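Local coordinates for 3-HSA hydroxylase, oxygenase (Rhodococcus sp., PDB 2RFQ), which hydroxylates the steroid-derived phenol 3-HSA to the catechol 3,4-DHSA, using reduced FMN and dioxygen, in the bacterial breakdown of cholesterol, at residues A18-P21 with T22-E25; Y229-P232 with W233-H237; E313-F316 with E317-L320. All coordinates share one frame; numbering follows the deposited sequence.

Contact 1: A18-P21 with T22-E25; sequences ALLP and TLRE
R24 N and E25 N reach back one helical turn to L20 O and P21 O, each at 2.9 Å, and L23 N does the same to L19 O. One turn earlier the pattern breaks. P21 has no N-H to offer, the helix kinks there, and A18 O and T22 N stand 5.3 Å apart, too far for their usual bond; T22 N makes a weak bond to L19 O instead. A water bridges the opened turn, donating to A18 O at 2.9 Å and pairing with T22 OG1 at 2.6 Å. T22 carries its hydroxyl on the branch that lies beside its own backbone N (chi1 -65°), which brings it to this water.

Beyond these bonds, the side chains sort by face. L19 CG meets L23 CG at 4.0 Å, and L20 CD2 lies 4.3 Å from L23 CD1. The R24 chain, extended from CG to NE, runs back along the helix and places its guanidinium beside L20, with L20 CB over one face, 3.8 Å from R24 NH1. L19, L20 and L23 face inward on helices 38-47 and 65-76 and on A78, whereas P21 and E25 lie on the solvent side. This is a proline-kinked amphipathic helix with a water inserted at the kink, here packing within the helical N-terminal domain of the acyl-CoA dehydrogenase fold.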
loop_
_atom_site.group_PDB
_atom_site.type_symbol
_atom_site.label_atom_id
_atom_site.label_comp_id
_atom_site.label_asym_id
_atom_site.label_seq_id
_atom_site.Cartn_x
_atom_site.Cartn_y
_atom_site.Cartn_z
ATOM N N ALA A 18 -34.218 -2.188 -16.184
ATOM C CA ALA A 18 -34.902 -1.310 -17.125
ATOM C C ALA A 18 -34.801 0.159 -16.703
ATOM O O ALA A 18 -34.879 1.052 -17.534
ATOM C CB ALA A 18 -36.359 -1.724 -17.246
ATOM N N LEU A 19 -34.623 0.400 -15.404
ATOM C CA LEU A 19 -34.633 1.755 -14.861
ATOM C C LEU A 19 -33.253 2.408 -14.839
ATOM O O LEU A 19 -33.136 3.644 -14.778
ATOM C CB LEU A 19 -35.207 1.710 -13.420
ATOM C CG LEU A 19 -35.381 3.026 -12.658
ATOM C CD1 LEU A 19 -36.293 3.997 -13.440
ATOM C CD2 LEU A 19 -35.951 2.781 -11.249
ATOM N N LEU A 20 -32.200 1.595 -14.859
ATOM C CA LEU A 20 -30.828 2.135 -14.687
ATOM C C LEU A 20 -30.459 3.305 -15.614
ATOM O O LEU A 20 -29.911 4.311 -15.131
ATOM C CB LEU A 20 -29.763 1.030 -14.768
ATOM C CG LEU A 20 -29.837 -0.072 -13.723
ATOM C CD1 LEU A 20 -28.546 -0.904 -13.702
ATOM C CD2 LEU A 20 -30.155 0.462 -12.306
ATOM N N PRO A 21 -30.760 3.205 -16.920
ATOM C CA PRO A 21 -30.391 4.340 -17.789
ATOM C C PRO A 21 -31.006 5.659 -17.328
ATOM O O PRO A 21 -30.359 6.699 -17.421
ATOM C CB PRO A 21 -30.931 3.915 -19.173
ATOM C CG PRO A 21 -30.946 2.411 -19.099
ATOM C CD PRO A 21 -31.402 2.125 -17.694
ATOM N N THR A 22 -32.242 5.619 -16.821
ATOM C CA THR A 22 -32.899 6.817 -16.301
ATOM C C THR A 22 -32.111 7.356 -15.124
ATOM O O THR A 22 -31.806 8.545 -15.068
ATOM C CB THR A 22 -34.360 6.506 -15.894
ATOM O OG1 THR A 22 -35.089 6.156 -17.074
ATOM C CG2 THR A 22 -35.026 7.718 -15.257
ATOM N N LEU A 23 -31.754 6.469 -14.202
ATOM C CA LEU A 23 -30.966 6.870 -13.032
ATOM C C LEU A 23 -29.616 7.499 -13.421
ATOM O O LEU A 23 -29.223 8.516 -12.839
ATOM C CB LEU A 23 -30.776 5.688 -12.064
ATOM C CG LEU A 23 -32.072 5.051 -11.569
ATOM C CD1 LEU A 23 -31.747 3.980 -10.512
ATOM C CD2 LEU A 23 -33.051 6.096 -10.992
ATOM N N ARG A 24 -28.916 6.904 -14.392
ATOM C CA ARG A 24 -27.632 7.454 -14.845
ATOM C C ARG A 24 -27.831 8.826 -15.455
ATOM O O ARG A 24 -27.080 9.740 -15.164
ATOM C CB ARG A 24 -26.982 6.566 -15.898
ATOM C CG ARG A 24 -26.510 5.249 -15.398
ATOM C CD ARG A 24 -25.579 4.550 -16.413
ATOM N NE ARG A 24 -25.548 3.148 -16.031
ATOM C CZ ARG A 24 -26.301 2.200 -16.583
ATOM N NH1 ARG A 24 -26.238 0.964 -16.103
ATOM N NH2 ARG A 24 -27.093 2.480 -17.625
ATOM N N GLU A 25 -28.839 8.963 -16.319
ATOM C CA GLU A 25 -29.089 10.236 -16.996
ATOM C C GLU A 25 -29.385 11.355 -16.009
ATOM O O GLU A 25 -29.042 12.510 -16.259
ATOM C CB GLU A 25 -30.234 10.096 -17.993
ATOM C CG GLU A 25 -29.878 9.245 -19.185
ATOM C CD GLU A 25 -31.050 8.979 -20.098
ATOM O OE1 GLU A 25 -32.207 9.172 -19.673
ATOM O OE2 GLU A 25 -30.808 8.563 -21.249
HETATM O O HOH W 1 -34.388 3.837 -18.036
#

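Contact 2: Y229-P232 with W233-H237; sequences YKMP and WGTIH
The selenomethionine M231 lays its CB against the end of I236, 3.6 Å from both I236 CG1 and I236 CD1, and the two side chains cross at about a right angle. M231 bends at chi2 and chi3, which turns its methyl back over the same isoleucine, with CE 4.0 Å from I236 CD1. Beside this pair, P232 and T235 run side by side and point the same way, P232 CG lying 3.8 Å from T235 OG1.

Next to these contacts lies a forked backbone bond. P232 O accepts from I236 N at 3.0 Å, an almost straight bond (171° at the hydrogen) in the carbonyl plane. T235 N gives its hydrogen to P232 O at the same length but from well above that plane, a more bent approach. As the N-cap, P232 thus contributes a carbonyl to the first turn, while its ring has no side-chain acceptor for the N-H groups there.

The next shell sets these groups in place. T235 OG1 is hydrogen-bonded to E304 of helix 277-309, whose side chain also touches M231 and P232, and V91 and W94 of helix 80-96 cover I236. W233 CG is anti to the backbone N (chi1 -175°), and the indole meets the rings of F210, H95 and Y120; its contact with Y120, which probably binds FMN, is edge-to-face. The residue before the N-cap packing on the fourth residue of the helix is the hydrophobic staple, and here it marks the start of helix 233-266 in the acyl-CoA dehydrogenase-like helical bundle, close to the probable flavin site.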
loop_
_atom_site.group_PDB
_atom_site.type_symbol
_atom_site.label_atom_id
_atom_site.label_comp_id
_atom_site.label_asym_id
_atom_site.label_seq_id
_atom_site.Cartn_x
_atom_site.Cartn_y
_atom_site.Cartn_z
ATOM N N TYR A 229 -35.701 -11.910 9.333
ATOM C CA TYR A 229 -35.858 -10.986 10.480
ATOM C C TYR A 229 -35.065 -11.426 11.716
ATOM O O TYR A 229 -35.027 -10.693 12.711
ATOM C CB TYR A 229 -37.344 -10.707 10.808
ATOM C CG TYR A 229 -38.064 -10.189 9.600
ATOM C CD1 TYR A 229 -37.663 -8.982 8.998
ATOM C CD2 TYR A 229 -39.089 -10.921 9.000
ATOM C CE1 TYR A 229 -38.253 -8.515 7.821
ATOM C CE2 TYR A 229 -39.707 -10.461 7.852
ATOM C CZ TYR A 229 -39.298 -9.257 7.268
ATOM O OH TYR A 229 -39.883 -8.800 6.120
ATOM N N LYS A 230 -34.412 -12.593 11.642
ATOM C CA LYS A 230 -33.564 -13.070 12.741
ATOM C C LYS A 230 -32.087 -12.734 12.462
ATOM O O LYS A 230 -31.198 -13.087 13.252
ATOM C CB LYS A 230 -33.770 -14.565 12.966
ATOM C CG LYS A 230 -35.189 -14.840 13.422
ATOM C CD LYS A 230 -35.438 -16.312 13.678
ATOM C CE LYS A 230 -36.819 -16.488 14.328
ATOM N NZ LYS A 230 -37.953 -16.285 13.367
HETATM N N MSE A 231 -31.835 -12.079 11.326
HETATM C CA MSE A 231 -30.463 -11.657 11.004
HETATM C C MSE A 231 -29.974 -10.609 12.007
HETATM O O MSE A 231 -30.756 -9.778 12.434
HETATM C CB MSE A 231 -30.388 -11.071 9.590
HETATM C CG MSE A 231 -30.664 -12.095 8.510
HETATM SE SE MSE A 231 -29.049 -13.143 8.098
HETATM C CE MSE A 231 -27.990 -11.710 7.234
ATOM N N PRO A 232 -28.675 -10.649 12.366
ATOM C CA PRO A 232 -28.136 -9.683 13.317
ATOM C C PRO A 232 -28.039 -8.276 12.739
ATOM O O PRO A 232 -27.577 -8.113 11.609
ATOM C CB PRO A 232 -26.739 -10.255 13.656
ATOM C CG PRO A 232 -26.345 -11.033 12.467
ATOM C CD PRO A 232 -27.662 -11.631 11.938
ATOM N N TRP A 233 -28.491 -7.280 13.512
ATOM C CA TRP A 233 -28.359 -5.874 13.114
ATOM C C TRP A 233 -26.916 -5.509 12.773
ATOM O O TRP A 233 -26.687 -4.705 11.854
ATOM C CB TRP A 233 -28.865 -4.970 14.247
ATOM C CG TRP A 233 -28.899 -3.479 13.938
ATOM C CD1 TRP A 233 -28.210 -2.505 14.598
ATOM C CD2 TRP A 233 -29.703 -2.797 12.949
ATOM N NE1 TRP A 233 -28.512 -1.270 14.077
ATOM C CE2 TRP A 233 -29.428 -1.414 13.072
ATOM C CE3 TRP A 233 -30.616 -3.216 11.978
ATOM C CZ2 TRP A 233 -30.043 -0.446 12.269
ATOM C CZ3 TRP A 233 -31.220 -2.246 11.149
ATOM C CH2 TRP A 233 -30.931 -0.874 11.312
ATOM N N GLY A 234 -25.960 -6.075 13.513
ATOM C CA GLY A 234 -24.540 -5.766 13.300
ATOM C C GLY A 234 -24.026 -6.166 11.922
ATOM O O GLY A 234 -22.988 -5.670 11.472
ATOM N N THR A 235 -24.712 -7.128 11.279
ATOM C CA THR A 235 -24.489 -7.399 9.861
ATOM C C THR A 235 -25.416 -6.599 8.919
ATOM O O THR A 235 -24.969 -6.017 7.936
ATOM C CB THR A 235 -24.607 -8.909 9.561
ATOM O OG1 THR A 235 -23.555 -9.594 10.251
ATOM C CG2 THR A 235 -24.461 -9.179 8.055
ATOM N N ILE A 236 -26.707 -6.600 9.215
ATOM C CA ILE A 236 -27.696 -5.990 8.314
ATOM C C ILE A 236 -27.459 -4.507 8.057
ATOM O O ILE A 236 -27.499 -4.049 6.888
ATOM C CB ILE A 236 -29.114 -6.210 8.912
ATOM C CG1 ILE A 236 -29.462 -7.715 8.830
ATOM C CG2 ILE A 236 -30.168 -5.301 8.233
ATOM C CD1 ILE A 236 -29.851 -8.213 7.388
ATOM N N HIS A 237 -27.257 -3.742 9.130
ATOM C CA HIS A 237 -27.162 -2.277 8.939
ATOM C C HIS A 237 -25.810 -1.907 8.322
ATOM O O HIS A 237 -25.775 -1.236 7.280
ATOM C CB HIS A 237 -27.485 -1.538 10.229
ATOM C CG HIS A 237 -27.268 -0.060 10.154
ATOM N ND1 HIS A 237 -27.850 0.732 9.185
ATOM C CD2 HIS A 237 -26.517 0.766 10.921
ATOM C CE1 HIS A 237 -27.471 1.987 9.364
ATOM N NE2 HIS A 237 -26.659 2.032 10.406
#

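Contact 3: E313-F316 with E317-L320; sequences EVPF and ELRL
P315 O receives R319 N at 3.2 Å and, weakly, L318 N, so the extended chain of V314 and P315 turns into helix with P315 as N-cap; L320 N to F316 O, 2.9 Å, continues the turn. A water bridges V314 O and R319 NH1, donating to V314 O at 2.7 Å and accepting from R319 NH1 at 2.8 Å. R319 bends at chi3 (61°), bringing its guanidinium face beneath the rim of F316: F316 CD1 sits 3.9 Å above the centre of that face, the planes 86° apart. R319 NH2 also forms a salt bridge to the C-terminal carboxylate of V394. Over the ring itself comes L320, whose CG makes an off-centre CH-pi contact 4.3 Å from the F316 centroid. With an alanine in place of F316, L320 and one face of the R319 guanidinium would probably lose the ring between them, leaving a gap there. V314 CG1 packs on R319 CG at 3.8 Å, a staple-like pairing that uses the arginine's aliphatic stem. Such a proline-capped entry begins helix 316-344 of the acyl-CoA dehydrogenase C-terminal domain, at the turn after helix 277-309.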
loop_
_atom_site.group_PDB
_atom_site.type_symbol
_atom_site.label_atom_id
_atom_site.label_comp_id
_atom_site.label_asym_id
_atom_site.label_seq_id
_atom_site.Cartn_x
_atom_site.Cartn_y
_atom_site.Cartn_z
ATOM N N GLU A 313 -28.650 -20.933 15.185
ATOM C CA GLU A 313 -28.160 -19.607 15.557
ATOM C C GLU A 313 -27.026 -19.181 14.621
ATOM O O GLU A 313 -26.356 -20.014 14.017
ATOM C CB GLU A 313 -27.702 -19.582 17.030
ATOM C CG GLU A 313 -26.350 -20.249 17.340
ATOM C CD GLU A 313 -25.556 -19.534 18.442
ATOM O OE1 GLU A 313 -24.303 -19.506 18.346
ATOM O OE2 GLU A 313 -26.172 -18.994 19.399
ATOM N N VAL A 314 -26.816 -17.875 14.507
ATOM C CA VAL A 314 -25.655 -17.347 13.801
ATOM C C VAL A 314 -24.543 -17.252 14.845
ATOM O O VAL A 314 -24.716 -16.565 15.856
ATOM C CB VAL A 314 -25.917 -15.926 13.227
ATOM C CG1 VAL A 314 -24.630 -15.358 12.654
ATOM C CG2 VAL A 314 -27.022 -15.954 12.149
ATOM N N PRO A 315 -23.434 -17.986 14.644
ATOM C CA PRO A 315 -22.424 -17.907 15.700
ATOM C C PRO A 315 -21.719 -16.576 15.734
ATOM O O PRO A 315 -21.560 -15.922 14.697
ATOM C CB PRO A 315 -21.443 -19.040 15.364
ATOM C CG PRO A 315 -21.646 -19.346 13.955
ATOM C CD PRO A 315 -23.063 -18.932 13.580
ATOM N N PHE A 316 -21.271 -16.201 16.931
ATOM C CA PHE A 316 -20.586 -14.947 17.109
ATOM C C PHE A 316 -19.359 -14.806 16.216
ATOM O O PHE A 316 -19.114 -13.703 15.689
ATOM C CB PHE A 316 -20.224 -14.743 18.575
ATOM C CG PHE A 316 -19.911 -13.317 18.916
ATOM C CD1 PHE A 316 -20.890 -12.325 18.792
ATOM C CD2 PHE A 316 -18.636 -12.957 19.346
ATOM C CE1 PHE A 316 -20.598 -10.998 19.100
ATOM C CE2 PHE A 316 -18.344 -11.641 19.665
ATOM C CZ PHE A 316 -19.323 -10.658 19.536
ATOM N N GLU A 317 -18.606 -15.901 16.014
ATOM C CA GLU A 317 -17.414 -15.833 15.161
ATOM C C GLU A 317 -17.769 -15.367 13.754
ATOM O O GLU A 317 -17.005 -14.603 13.139
ATOM C CB GLU A 317 -16.608 -17.150 15.132
ATOM C CG GLU A 317 -17.250 -18.341 14.378
ATOM C CD GLU A 317 -17.014 -18.380 12.833
ATOM O OE1 GLU A 317 -17.865 -19.010 12.153
ATOM O OE2 GLU A 317 -16.009 -17.826 12.297
ATOM N N LEU A 318 -18.933 -15.801 13.242
ATOM C CA LEU A 318 -19.369 -15.366 11.918
ATOM C C LEU A 318 -19.767 -13.884 11.900
ATOM O O LEU A 318 -19.438 -13.159 10.953
ATOM C CB LEU A 318 -20.512 -16.261 11.427
ATOM C CG LEU A 318 -21.162 -15.916 10.087
ATOM C CD1 LEU A 318 -20.160 -15.742 8.952
ATOM C CD2 LEU A 318 -22.219 -16.995 9.734
ATOM N N ARG A 319 -20.461 -13.441 12.946
ATOM C CA ARG A 319 -20.815 -12.024 13.059
ATOM C C ARG A 319 -19.544 -11.170 13.076
ATOM O O ARG A 319 -19.515 -10.088 12.486
ATOM C CB ARG A 319 -21.661 -11.781 14.313
ATOM C CG ARG A 319 -23.110 -12.247 14.101
ATOM C CD ARG A 319 -23.836 -12.414 15.415
ATOM N NE ARG A 319 -23.924 -11.168 16.154
ATOM C CZ ARG A 319 -24.346 -11.067 17.416
ATOM N NH1 ARG A 319 -24.737 -12.157 18.092
ATOM N NH2 ARG A 319 -24.387 -9.871 18.018
ATOM N N LEU A 320 -18.490 -11.676 13.731
ATOM C CA LEU A 320 -17.206 -10.953 13.750
ATOM C C LEU A 320 -16.554 -10.917 12.371
ATOM O O LEU A 320 -16.056 -9.855 11.923
ATOM C CB LEU A 320 -16.232 -11.587 14.765
ATOM C CG LEU A 320 -16.619 -11.375 16.229
ATOM C CD1 LEU A 320 -15.809 -12.324 17.137
ATOM C CD2 LEU A 320 -16.411 -9.927 16.656
HETATM O O HOH W 2 -24.064 -14.878 17.915
HETATM O O HOH W 3 -26.258 -14.752 16.988
#

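How the contacts relate
Contacts 2 and 3 are two solutions to one problem, the start of a long bundle helix at a proline N-cap, whereas contact 1 lies wholly within a helix that a proline bends. Contact 2 is buried and relies on apolar and aromatic neighbours; contact 3, nearer the surface, brings in water and charge. The two touch, P232 CG lying 3.8 Å from R319 CG, and E304 of helix 277-309 packs on both. Contact 1, partly exposed and on the opposite side of the chain's centre, is about 30 Å from contact 2 between centres and shares none of its elements; water there spans a broken turn.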